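Local structure of putative hydrolase (Chloroflexus aurantiacus J-10-fl, 3CMN) at residues V65-P70 with E191-P196; E69-I74 with G154-V159; R80-A85 with Y133-V138; Q92-I97 with R306-D311. The protein is probably a zincin-like metallopeptidase that hydrolyses peptide bonds with a bound metal ion, although its substrate is not known. All blocks are in the same frame, centred on the assembly; numbering follows the deposited sequence.

Interaction 1. Residues V65-P70 with E191-P196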
# COMPACT_ATOMS: atom_id res chain seq x y z
N VAL A 65 -19.48 1.13 2.95
CA VAL A 65 -19.35 1.59 1.57
C VAL A 65 -19.01 0.39 0.73
O VAL A 65 -18.54 -0.63 1.24
CB VAL A 65 -18.22 2.63 1.38
CG1 VAL A 65 -18.67 3.97 1.92
CG2 VAL A 65 -16.96 2.16 2.07
N ARG A 66 -19.25 0.50 -0.56
CA ARG A 66 -18.97 -0.59 -1.46
C ARG A 66 -17.96 -0.12 -2.48
O ARG A 66 -17.65 1.07 -2.57
CB ARG A 66 -20.27 -1.04 -2.16
CG ARG A 66 -21.26 -1.71 -1.21
CD ARG A 66 -22.47 -2.22 -1.97
NE ARG A 66 -23.38 -1.13 -2.32
CZ ARG A 66 -24.32 -0.66 -1.52
NH1 ARG A 66 -24.50 -1.16 -0.30
NH2 ARG A 66 -25.10 0.34 -1.93
N LEU A 67 -17.42 -1.07 -3.24
CA LEU A 67 -16.46 -0.74 -4.27
C LEU A 67 -17.22 -0.34 -5.51
O LEU A 67 -18.27 -0.90 -5.82
CB LEU A 67 -15.57 -1.93 -4.59
CG LEU A 67 -14.51 -2.36 -3.59
CD1 LEU A 67 -13.71 -3.49 -4.20
CD2 LEU A 67 -13.59 -1.19 -3.25
N PRO A 68 -16.70 0.64 -6.25
CA PRO A 68 -17.37 1.06 -7.48
C PRO A 68 -17.42 -0.12 -8.44
O PRO A 68 -18.33 -0.24 -9.27
CB PRO A 68 -16.46 2.17 -8.00
CG PRO A 68 -15.88 2.75 -6.74
CD PRO A 68 -15.56 1.51 -5.94
N GLU A 69 -16.44 -1.01 -8.30
CA GLU A 69 -16.31 -2.20 -9.14
C GLU A 69 -15.94 -3.40 -8.27
O GLU A 69 -14.85 -3.45 -7.69
CB GLU A 69 -15.21 -1.95 -10.18
CG GLU A 69 -15.33 -2.74 -11.47
CD GLU A 69 -14.16 -2.47 -12.41
OE1 GLU A 69 -13.63 -1.33 -12.40
OE2 GLU A 69 -13.77 -3.39 -13.16
N PRO A 70 -16.84 -4.39 -8.15
CA PRO A 70 -16.52 -5.57 -7.32
C PRO A 70 -15.27 -6.26 -7.86
O PRO A 70 -15.02 -6.25 -9.06
CB PRO A 70 -17.76 -6.44 -7.47
CG PRO A 70 -18.86 -5.45 -7.73
CD PRO A 70 -18.21 -4.48 -8.68
N GLU A 191 -9.88 1.59 0.79
CA GLU A 191 -9.32 2.88 1.16
C GLU A 191 -8.92 3.72 -0.06
O GLU A 191 -9.05 4.94 -0.04
CB GLU A 191 -8.09 2.69 2.06
CG GLU A 191 -8.37 1.93 3.34
CD GLU A 191 -7.13 1.78 4.20
OE1 GLU A 191 -6.76 2.74 4.90
OE2 GLU A 191 -6.51 0.69 4.16
N PHE A 192 -8.46 3.05 -1.12
CA PHE A 192 -8.06 3.76 -2.33
C PHE A 192 -9.16 3.94 -3.36
O PHE A 192 -9.06 4.84 -4.20
CB PHE A 192 -6.89 3.04 -3.02
CG PHE A 192 -5.55 3.34 -2.42
CD1 PHE A 192 -5.00 2.51 -1.46
CD2 PHE A 192 -4.85 4.49 -2.79
CE1 PHE A 192 -3.78 2.80 -0.87
CE2 PHE A 192 -3.61 4.79 -2.21
CZ PHE A 192 -3.08 3.94 -1.25
N GLU A 193 -10.20 3.11 -3.30
CA GLU A 193 -11.26 3.19 -4.29
C GLU A 193 -12.68 3.44 -3.81
O GLU A 193 -13.51 3.90 -4.58
CB GLU A 193 -11.22 1.92 -5.15
CG GLU A 193 -9.84 1.65 -5.74
CD GLU A 193 -9.69 0.23 -6.27
OE1 GLU A 193 -9.96 -0.72 -5.51
OE2 GLU A 193 -9.29 0.06 -7.45
N ALA A 194 -12.97 3.14 -2.54
CA ALA A 194 -14.33 3.35 -2.03
C ALA A 194 -14.65 4.85 -1.86
O ALA A 194 -15.81 5.23 -1.82
CB ALA A 194 -14.50 2.61 -0.70
N TYR A 195 -13.62 5.68 -1.75
CA TYR A 195 -13.78 7.12 -1.62
C TYR A 195 -13.09 7.69 -2.85
O TYR A 195 -11.88 7.77 -2.90
CB TYR A 195 -13.09 7.61 -0.34
CG TYR A 195 -13.35 6.69 0.83
CD1 TYR A 195 -12.39 5.77 1.24
CD2 TYR A 195 -14.60 6.67 1.47
CE1 TYR A 195 -12.66 4.85 2.25
CE2 TYR A 195 -14.88 5.75 2.48
CZ TYR A 195 -13.90 4.83 2.86
OH TYR A 195 -14.15 3.90 3.85
N PRO A 196 -13.86 8.08 -3.86
CA PRO A 196 -13.33 8.63 -5.12
C PRO A 196 -12.30 9.76 -5.02
O PRO A 196 -11.41 9.85 -5.87
CB PRO A 196 -14.59 9.06 -5.87
CG PRO A 196 -15.59 8.05 -5.41
CD PRO A 196 -15.34 8.02 -3.92
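Val65 lays its CG2 methyl over Ala194 and beside the hydroxyl end of Tyr195. Val65 CG2 comes to 3.7 Å from Ala194 CB and 3.8 Å from Tyr195 OH. The Val65 and Tyr195 side chains cross at about a right angle. With chi1 at -75°, CG2 sits between the backbone N and the carbonyl carbon of Val65, and this aims it at the pair. The Ala194 methyl also lies over the centre of the Tyr195 ring. It touches the loop a second time at Arg66, with Ala194 CB 4.0 Å from Arg66 O. Further along, the ring of Pro68 rests on the backbone of Glu193. Pro68 CG stands 3.4 Å from Glu193 O, a van der Waals contact. Leu67 CD2 lies loosely near Glu193 OE1, at 4.3 Å. Glu193 OE2 forms a salt bridge with Arg199. Tyr195 also stacks with Trp340. The contact is plain packing of a loop against a helix end. It joins the link between helix 41-63 and strand 73-76 to the C-terminal end of helix 174-193. That helix carries an HExxH sequence, consistent with a zincin-like metallopeptidase, although no metal is bound to it here.

Interaction 2. Residues E69-I74 with G154-V159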
# COMPACT_ATOMS: atom_id res chain seq x y z
N GLU A 69 -16.44 -1.01 -8.30
CA GLU A 69 -16.31 -2.20 -9.14
C GLU A 69 -15.94 -3.40 -8.27
O GLU A 69 -14.85 -3.45 -7.69
CB GLU A 69 -15.21 -1.95 -10.18
CG GLU A 69 -15.33 -2.74 -11.47
CD GLU A 69 -14.16 -2.47 -12.41
OE1 GLU A 69 -13.63 -1.33 -12.40
OE2 GLU A 69 -13.77 -3.39 -13.16
N PRO A 70 -16.84 -4.39 -8.15
CA PRO A 70 -16.52 -5.57 -7.32
C PRO A 70 -15.27 -6.26 -7.86
O PRO A 70 -15.02 -6.25 -9.06
CB PRO A 70 -17.76 -6.44 -7.47
CG PRO A 70 -18.86 -5.45 -7.73
CD PRO A 70 -18.21 -4.48 -8.68
N VAL A 71 -14.48 -6.87 -6.98
CA VAL A 71 -13.28 -7.56 -7.45
C VAL A 71 -13.71 -8.82 -8.17
O VAL A 71 -14.03 -9.82 -7.55
CB VAL A 71 -12.34 -7.90 -6.26
CG1 VAL A 71 -11.11 -8.67 -6.75
CG2 VAL A 71 -11.92 -6.62 -5.58
N SER A 72 -13.75 -8.76 -9.50
CA SER A 72 -14.17 -9.92 -10.28
C SER A 72 -13.03 -10.73 -10.86
O SER A 72 -13.26 -11.76 -11.47
CB SER A 72 -15.12 -9.49 -11.41
OG SER A 72 -14.52 -8.55 -12.27
N ARG A 73 -11.80 -10.26 -10.68
CA ARG A 73 -10.64 -11.00 -11.17
C ARG A 73 -9.52 -10.99 -10.14
O ARG A 73 -9.39 -10.06 -9.35
CB ARG A 73 -10.11 -10.42 -12.49
CG ARG A 73 -11.07 -10.53 -13.67
CD ARG A 73 -10.36 -10.25 -14.98
NE ARG A 73 -9.57 -11.40 -15.42
CZ ARG A 73 -8.71 -11.38 -16.43
NH1 ARG A 73 -8.50 -10.26 -17.11
NH2 ARG A 73 -8.07 -12.50 -16.79
N ILE A 74 -8.73 -12.05 -10.13
CA ILE A 74 -7.60 -12.12 -9.22
C ILE A 74 -6.45 -12.75 -9.98
O ILE A 74 -6.63 -13.68 -10.76
CB ILE A 74 -7.91 -12.97 -7.93
CG1 ILE A 74 -8.44 -14.35 -8.31
CG2 ILE A 74 -8.90 -12.22 -7.04
CD1 ILE A 74 -7.35 -15.38 -8.52
N GLY A 154 -11.41 -3.55 -9.77
CA GLY A 154 -12.02 -4.77 -10.27
C GLY A 154 -11.20 -6.04 -10.13
O GLY A 154 -11.67 -7.13 -10.45
N SER A 155 -9.97 -5.93 -9.64
CA SER A 155 -9.12 -7.10 -9.49
C SER A 155 -8.04 -6.92 -8.45
O SER A 155 -7.77 -5.81 -8.02
CB SER A 155 -8.47 -7.43 -10.84
OG SER A 155 -7.61 -6.37 -11.23
N LEU A 156 -7.42 -8.03 -8.05
CA LEU A 156 -6.33 -8.00 -7.08
C LEU A 156 -5.33 -9.07 -7.48
O LEU A 156 -5.71 -10.10 -8.04
CB LEU A 156 -6.84 -8.28 -5.67
CG LEU A 156 -7.60 -7.17 -4.94
CD1 LEU A 156 -8.14 -7.69 -3.62
CD2 LEU A 156 -6.67 -5.98 -4.68
N TYR A 157 -4.05 -8.82 -7.23
CA TYR A 157 -3.02 -9.81 -7.54
C TYR A 157 -2.23 -10.10 -6.28
O TYR A 157 -2.17 -9.29 -5.37
CB TYR A 157 -2.08 -9.36 -8.68
CG TYR A 157 -1.21 -8.14 -8.41
CD1 TYR A 157 -0.14 -8.20 -7.51
CD2 TYR A 157 -1.44 -6.93 -9.09
CE1 TYR A 157 0.69 -7.08 -7.29
CE2 TYR A 157 -0.61 -5.81 -8.88
CZ TYR A 157 0.44 -5.89 -7.98
OH TYR A 157 1.24 -4.79 -7.74
N PHE A 158 -1.64 -11.29 -6.25
CA PHE A 158 -0.85 -11.73 -5.12
C PHE A 158 0.41 -12.34 -5.69
O PHE A 158 0.34 -13.15 -6.61
CB PHE A 158 -1.63 -12.78 -4.31
CG PHE A 158 -3.00 -12.32 -3.87
CD1 PHE A 158 -4.08 -12.35 -4.74
CD2 PHE A 158 -3.20 -11.80 -2.59
CE1 PHE A 158 -5.34 -11.87 -4.34
CE2 PHE A 158 -4.44 -11.32 -2.18
CZ PHE A 158 -5.52 -11.35 -3.06
N VAL A 159 1.56 -11.91 -5.19
CA VAL A 159 2.80 -12.54 -5.62
C VAL A 159 3.12 -13.75 -4.76
O VAL A 159 3.94 -13.67 -3.86
CB VAL A 159 3.97 -11.54 -5.60
CG1 VAL A 159 5.16 -12.10 -6.37
CG2 VAL A 159 3.54 -10.20 -6.17
O HOH W 1 -12.41 -2.83 -7.61
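Gly154 and Ser72 meet through the backbone, where Gly154 O takes two N-H groups. Ser72 N donates to Gly154 O over 2.8 Å and stands above the carbonyl plane. Arg73 N donates to Gly154 O from 3.1 Å within that plane, with a straighter N-H...O angle of 144°. The CA of Val71 adds a weaker CH...O contact to the same oxygen, while Val71 N bonds to Glu56 OE1. The ladder goes on as Leu156 N donates to Arg73 O at 3.1 Å, tilted from the carbonyl plane. Ser155 CA also touches Arg73 O. Ile74 CA faces Leu156 O at 3.0 Å in a further CH...O contact, and Leu156 has another backbone hydrogen bond with Phe75. Water 1 links Glu69 O to Gly154 N. Both of its bonds are modelled short, so its exact place is doubtful. Glu69 OE2 lies 3.6 Å from Gly154 CA. At the backbone angles of Gly154 a side chain would be jammed against the preceding carbonyl O, and in this conformation would also run into Glu69 OE2. Val71 CG1, opposite its own backbone N, packs on Ser155 CA and toward Leu156. Arg73 and Ser155 project from one face of the pair, Ile74 and Leu156 from the other. Strands 73-76 and 155-158 form a small parallel sheet. Ile74 packs on helix 41-63, while Leu156 and Phe158 reach Glu185 on helix 174-193.

Interaction 3. Residues R80-A85 with Y133-V138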
# COMPACT_ATOMS: atom_id res chain seq x y z
N ARG A 80 8.35 -12.41 -12.21
CA ARG A 80 8.44 -11.93 -13.57
C ARG A 80 7.13 -11.24 -13.98
O ARG A 80 7.14 -10.16 -14.58
CB ARG A 80 8.73 -13.09 -14.52
CG ARG A 80 8.88 -12.67 -15.96
CD ARG A 80 9.19 -13.84 -16.86
NE ARG A 80 9.61 -13.38 -18.18
CZ ARG A 80 8.79 -13.03 -19.16
NH1 ARG A 80 7.47 -13.08 -19.00
NH2 ARG A 80 9.30 -12.61 -20.31
N GLU A 81 6.01 -11.86 -13.64
CA GLU A 81 4.72 -11.28 -13.97
C GLU A 81 4.50 -9.99 -13.19
O GLU A 81 3.93 -9.03 -13.71
CB GLU A 81 3.59 -12.27 -13.69
CG GLU A 81 3.68 -13.53 -14.54
CD GLU A 81 2.66 -14.56 -14.15
OE1 GLU A 81 2.53 -14.84 -12.93
OE2 GLU A 81 1.99 -15.11 -15.05
N TRP A 82 4.97 -9.95 -11.95
CA TRP A 82 4.81 -8.73 -11.18
C TRP A 82 5.53 -7.58 -11.91
O TRP A 82 5.00 -6.48 -12.02
CB TRP A 82 5.37 -8.88 -9.76
CG TRP A 82 5.21 -7.64 -8.96
CD1 TRP A 82 4.07 -7.19 -8.34
CD2 TRP A 82 6.20 -6.62 -8.75
NE1 TRP A 82 4.30 -5.97 -7.77
CE2 TRP A 82 5.59 -5.59 -8.00
CE3 TRP A 82 7.55 -6.49 -9.12
CZ2 TRP A 82 6.28 -4.43 -7.61
CZ3 TRP A 82 8.24 -5.34 -8.74
CH2 TRP A 82 7.60 -4.32 -7.99
N LEU A 83 6.73 -7.87 -12.41
CA LEU A 83 7.55 -6.90 -13.12
C LEU A 83 6.95 -6.44 -14.45
O LEU A 83 6.88 -5.25 -14.72
CB LEU A 83 8.95 -7.46 -13.38
CG LEU A 83 9.97 -7.45 -12.24
CD1 LEU A 83 11.21 -8.22 -12.68
CD2 LEU A 83 10.33 -6.00 -11.87
N GLU A 84 6.55 -7.40 -15.29
CA GLU A 84 5.96 -7.09 -16.59
C GLU A 84 4.73 -6.21 -16.45
O GLU A 84 4.45 -5.37 -17.31
CB GLU A 84 5.56 -8.38 -17.32
CG GLU A 84 6.71 -9.32 -17.69
CD GLU A 84 7.75 -8.67 -18.60
OE1 GLU A 84 7.43 -7.62 -19.21
OE2 GLU A 84 8.88 -9.21 -18.73
N ALA A 85 4.00 -6.41 -15.36
CA ALA A 85 2.77 -5.66 -15.12
C ALA A 85 2.95 -4.30 -14.45
O ALA A 85 2.06 -3.47 -14.51
CB ALA A 85 1.83 -6.51 -14.27
N TYR A 133 14.94 -5.81 -7.03
CA TYR A 133 15.01 -6.10 -5.62
C TYR A 133 13.60 -6.07 -5.02
O TYR A 133 13.24 -6.93 -4.23
CB TYR A 133 15.89 -5.07 -4.91
CG TYR A 133 15.96 -5.32 -3.43
CD1 TYR A 133 16.69 -6.39 -2.92
CD2 TYR A 133 15.25 -4.52 -2.53
CE1 TYR A 133 16.71 -6.67 -1.56
CE2 TYR A 133 15.26 -4.78 -1.17
CZ TYR A 133 15.99 -5.86 -0.69
OH TYR A 133 16.00 -6.15 0.66
N LEU A 134 12.82 -5.06 -5.40
CA LEU A 134 11.45 -4.92 -4.93
C LEU A 134 10.64 -6.15 -5.32
O LEU A 134 9.81 -6.61 -4.54
CB LEU A 134 10.81 -3.66 -5.51
CG LEU A 134 11.23 -2.32 -4.89
CD1 LEU A 134 10.59 -1.18 -5.67
CD2 LEU A 134 10.84 -2.26 -3.40
N ALA A 135 10.91 -6.68 -6.51
CA ALA A 135 10.20 -7.86 -7.00
C ALA A 135 10.32 -9.11 -6.12
O ALA A 135 9.46 -10.00 -6.18
CB ALA A 135 10.65 -8.18 -8.43
N GLN A 136 11.36 -9.20 -5.31
CA GLN A 136 11.50 -10.37 -4.45
C GLN A 136 11.01 -10.12 -3.04
O GLN A 136 11.17 -10.96 -2.16
CB GLN A 136 12.95 -10.84 -4.38
CG GLN A 136 13.99 -9.81 -4.68
CD GLN A 136 15.38 -10.37 -4.51
OE1 GLN A 136 15.83 -10.64 -3.39
NE2 GLN A 136 16.09 -10.57 -5.62
N ARG A 137 10.39 -8.97 -2.85
CA ARG A 137 9.90 -8.62 -1.53
C ARG A 137 8.42 -8.24 -1.52
O ARG A 137 7.73 -8.46 -0.53
CB ARG A 137 10.78 -7.50 -0.97
CG ARG A 137 12.26 -7.90 -0.95
CD ARG A 137 12.98 -7.13 0.11
NE ARG A 137 12.11 -7.00 1.27
CZ ARG A 137 12.36 -6.23 2.33
NH1 ARG A 137 13.47 -5.50 2.39
NH2 ARG A 137 11.48 -6.19 3.32
N VAL A 138 7.93 -7.70 -2.63
CA VAL A 138 6.53 -7.31 -2.70
C VAL A 138 5.64 -8.55 -2.57
O VAL A 138 5.92 -9.62 -3.12
CB VAL A 138 6.21 -6.57 -4.02
CG1 VAL A 138 6.25 -7.55 -5.20
CG2 VAL A 138 4.86 -5.91 -3.92
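Trp82 makes a buried, apolar contact with Ala135 and Val138, joining helix 79-92 to the C-terminal end of helix 120-135 and the turn after it. The Val138 CG1 methyl sits over one face of the indole. Val138 CG1 lies 3.5 Å from the centroid of the Trp82 five-membered ring and 11° off the ring normal, which is a CH-pi contact. The two side chains come from opposite directions. The six-membered ring packs obliquely on Ala135, with Trp82 CE3 at 3.6 Å from Ala135 CB. Trp82 CH2 reaches Leu134 CB obliquely, at 4.1 Å. The indole gets there because chi1 is 180° and turns CG away from its own backbone N. Both helices belong to the long connection between the parallel strands 73-76 and 155-158, and the contact packs two parts of that connection together. Leu83 helps from the next position, Leu83 CG being 3.9 Å from Ala135 CB. The turn carrying Val138 is held by Leu134 O, which accepts from both Arg137 N and Val138 N. Asn162 ND2 also bonds to the carbonyls of Ala135 and Val138. Trp82 NE1 probably bonds to Tyr157 OH at 3.3 Å. Replacing Trp82 with a leucine would probably leave Val138 CG1 without its ring face and Tyr157 OH without this partner. Leu83 also packs on Ala27 and Leu28 of helix 20-31.

Interaction 4. Residues Q92-I97 with R306-D311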
# COMPACT_ATOMS: atom_id res chain seq x y z
N GLN A 92 6.81 5.52 -15.36
CA GLN A 92 5.99 6.73 -15.40
C GLN A 92 6.09 7.60 -14.15
O GLN A 92 5.78 8.79 -14.19
CB GLN A 92 4.54 6.37 -15.69
CG GLN A 92 4.25 6.52 -17.16
CD GLN A 92 3.08 5.70 -17.62
OE1 GLN A 92 2.00 5.74 -17.03
NE2 GLN A 92 3.29 4.94 -18.69
N LEU A 93 6.52 7.01 -13.05
CA LEU A 93 6.69 7.77 -11.82
C LEU A 93 7.87 8.71 -12.03
O LEU A 93 8.09 9.62 -11.25
CB LEU A 93 7.00 6.84 -10.64
CG LEU A 93 5.96 5.80 -10.26
CD1 LEU A 93 6.50 4.97 -9.10
CD2 LEU A 93 4.65 6.48 -9.86
N PHE A 94 8.62 8.47 -13.10
CA PHE A 94 9.79 9.29 -13.42
C PHE A 94 9.53 10.32 -14.52
O PHE A 94 10.44 11.06 -14.90
CB PHE A 94 10.97 8.41 -13.85
CG PHE A 94 11.50 7.52 -12.76
CD1 PHE A 94 10.95 6.25 -12.54
CD2 PHE A 94 12.56 7.94 -11.96
CE1 PHE A 94 11.46 5.42 -11.56
CE2 PHE A 94 13.07 7.11 -10.97
CZ PHE A 94 12.52 5.85 -10.77
N ARG A 95 8.31 10.38 -15.04
CA ARG A 95 7.99 11.34 -16.08
C ARG A 95 8.26 12.80 -15.67
O ARG A 95 8.78 13.58 -16.46
CB ARG A 95 6.54 11.19 -16.54
CG ARG A 95 6.30 9.90 -17.33
CD ARG A 95 5.09 9.99 -18.25
NE ARG A 95 4.99 8.81 -19.11
CZ ARG A 95 4.29 8.76 -20.24
NH1 ARG A 95 3.61 9.82 -20.66
NH2 ARG A 95 4.26 7.63 -20.95
N PRO A 96 7.92 13.17 -14.43
CA PRO A 96 8.17 14.55 -14.00
C PRO A 96 9.66 14.92 -14.03
O PRO A 96 10.01 16.09 -14.16
CB PRO A 96 7.61 14.57 -12.57
CG PRO A 96 6.50 13.58 -12.63
CD PRO A 96 7.13 12.45 -13.42
N ILE A 97 10.52 13.91 -13.92
CA ILE A 97 11.96 14.14 -13.93
C ILE A 97 12.53 14.06 -15.34
O ILE A 97 13.46 14.79 -15.68
CB ILE A 97 12.70 13.10 -13.03
CG1 ILE A 97 12.29 13.28 -11.56
CG2 ILE A 97 14.20 13.26 -13.18
CD1 ILE A 97 12.59 14.66 -10.99
N ARG A 306 11.45 8.68 -2.62
CA ARG A 306 12.71 9.40 -2.77
C ARG A 306 13.39 9.16 -4.10
O ARG A 306 14.02 10.05 -4.66
CB ARG A 306 13.67 9.00 -1.66
CG ARG A 306 13.13 9.28 -0.27
CD ARG A 306 13.86 8.41 0.70
NE ARG A 306 13.52 8.70 2.08
CZ ARG A 306 13.74 9.87 2.68
NH1 ARG A 306 14.29 10.87 2.01
NH2 ARG A 306 13.44 10.02 3.96
N LEU A 307 13.27 7.94 -4.60
CA LEU A 307 13.84 7.56 -5.89
C LEU A 307 13.24 8.43 -6.99
O LEU A 307 13.95 8.92 -7.87
CB LEU A 307 13.53 6.08 -6.15
CG LEU A 307 14.03 5.46 -7.46
CD1 LEU A 307 15.55 5.60 -7.57
CD2 LEU A 307 13.60 4.01 -7.51
N THR A 308 11.92 8.61 -6.93
CA THR A 308 11.21 9.41 -7.93
C THR A 308 11.23 10.92 -7.67
O THR A 308 10.69 11.69 -8.46
CB THR A 308 9.75 8.95 -8.06
OG1 THR A 308 9.13 8.93 -6.77
CG2 THR A 308 9.68 7.57 -8.68
N GLY A 309 11.82 11.35 -6.56
CA GLY A 309 11.87 12.78 -6.31
C GLY A 309 11.07 13.36 -5.16
O GLY A 309 10.89 14.58 -5.10
N LEU A 310 10.56 12.50 -4.28
CA LEU A 310 9.80 12.94 -3.12
C LEU A 310 10.63 12.55 -1.90
O LEU A 310 10.44 11.46 -1.33
CB LEU A 310 8.42 12.28 -3.07
CG LEU A 310 7.44 12.72 -4.15
CD1 LEU A 310 7.43 11.70 -5.28
CD2 LEU A 310 6.05 12.87 -3.55
N ASP A 311 11.54 13.42 -1.50
CA ASP A 311 12.42 13.14 -0.37
C ASP A 311 11.75 13.34 0.98
O ASP A 311 12.28 14.02 1.86
CB ASP A 311 13.68 14.01 -0.45
CG ASP A 311 14.80 13.49 0.44
OD1 ASP A 311 14.93 13.97 1.59
OD2 ASP A 311 15.53 12.59 -0.01
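Thr308 turns its CG2 methyl onto one face of the Phe94 ring, in the Schellman motif that ends helix 283-307. Thr308 CG2 lies 4.0 Å from the centroid of the Phe94 ring and 12° off the normal, a CH-pi contact. The two side chains cross at about a right angle. Leu307 meets the same ring at its edge, with Leu307 CG 3.7 Å from Phe94 CZ. Leu93 presses in beside them. Leu93 CB is 3.4 Å from Thr308 CG2, tighter than usual for two carbons. Ile97 adds a smaller contact, Ile97 CG1 to Thr308 O at 3.8 Å. The Thr308 methyl faces the ring because chi1, 53°, places CG2 opposite the carbonyl carbon. The same turn sends OG1 back to the helix, where it bonds to the carbonyls of Phe305 and Val304. The polar end of the residue is thus satisfied within its own helix. An alanine in place of Phe94 is likely to open a gap beside Thr308 CG2 and Leu307 CG, leaving both without the ring that covers them. Further out, Phe94 meets Trp20 and packs on Ile127 of helix 120-135. Leu93 and Thr308 both touch Leu146 of helix 145-148. Leu93 and Phe94 lie in the turn between helix 79-92 and helix 95-102. On the other segment, Gly309 leaves the helix with a positive phi of 112°. Across this turn, Arg306 NH1 makes a salt bridge with Asp311 OD2 at 2.9 Å.

How the interactions relate
Interactions 1 and 2 start from the same part of the chain, share Glu69 and Pro70, and have centres about 13 Å apart. The chain then enters helix 79-92, which interaction 3 packs on helix 120-135. Interaction 3 lies within the loops that interactions 1 and 2 close. Interactions 2 and 3 touch through Tyr157 and Val159 against Trp82 and Val138, with centres about 17 Å apart. These three lie around the small sheet and the end of helix 174-193, whose HExxH sequence is possibly a metal site. Interaction 4 crosses the others along the chain. It is a separate helix-end contact, its centre about 19 Å from that of interaction 3 and 27 Å from those of interactions 1 and 2.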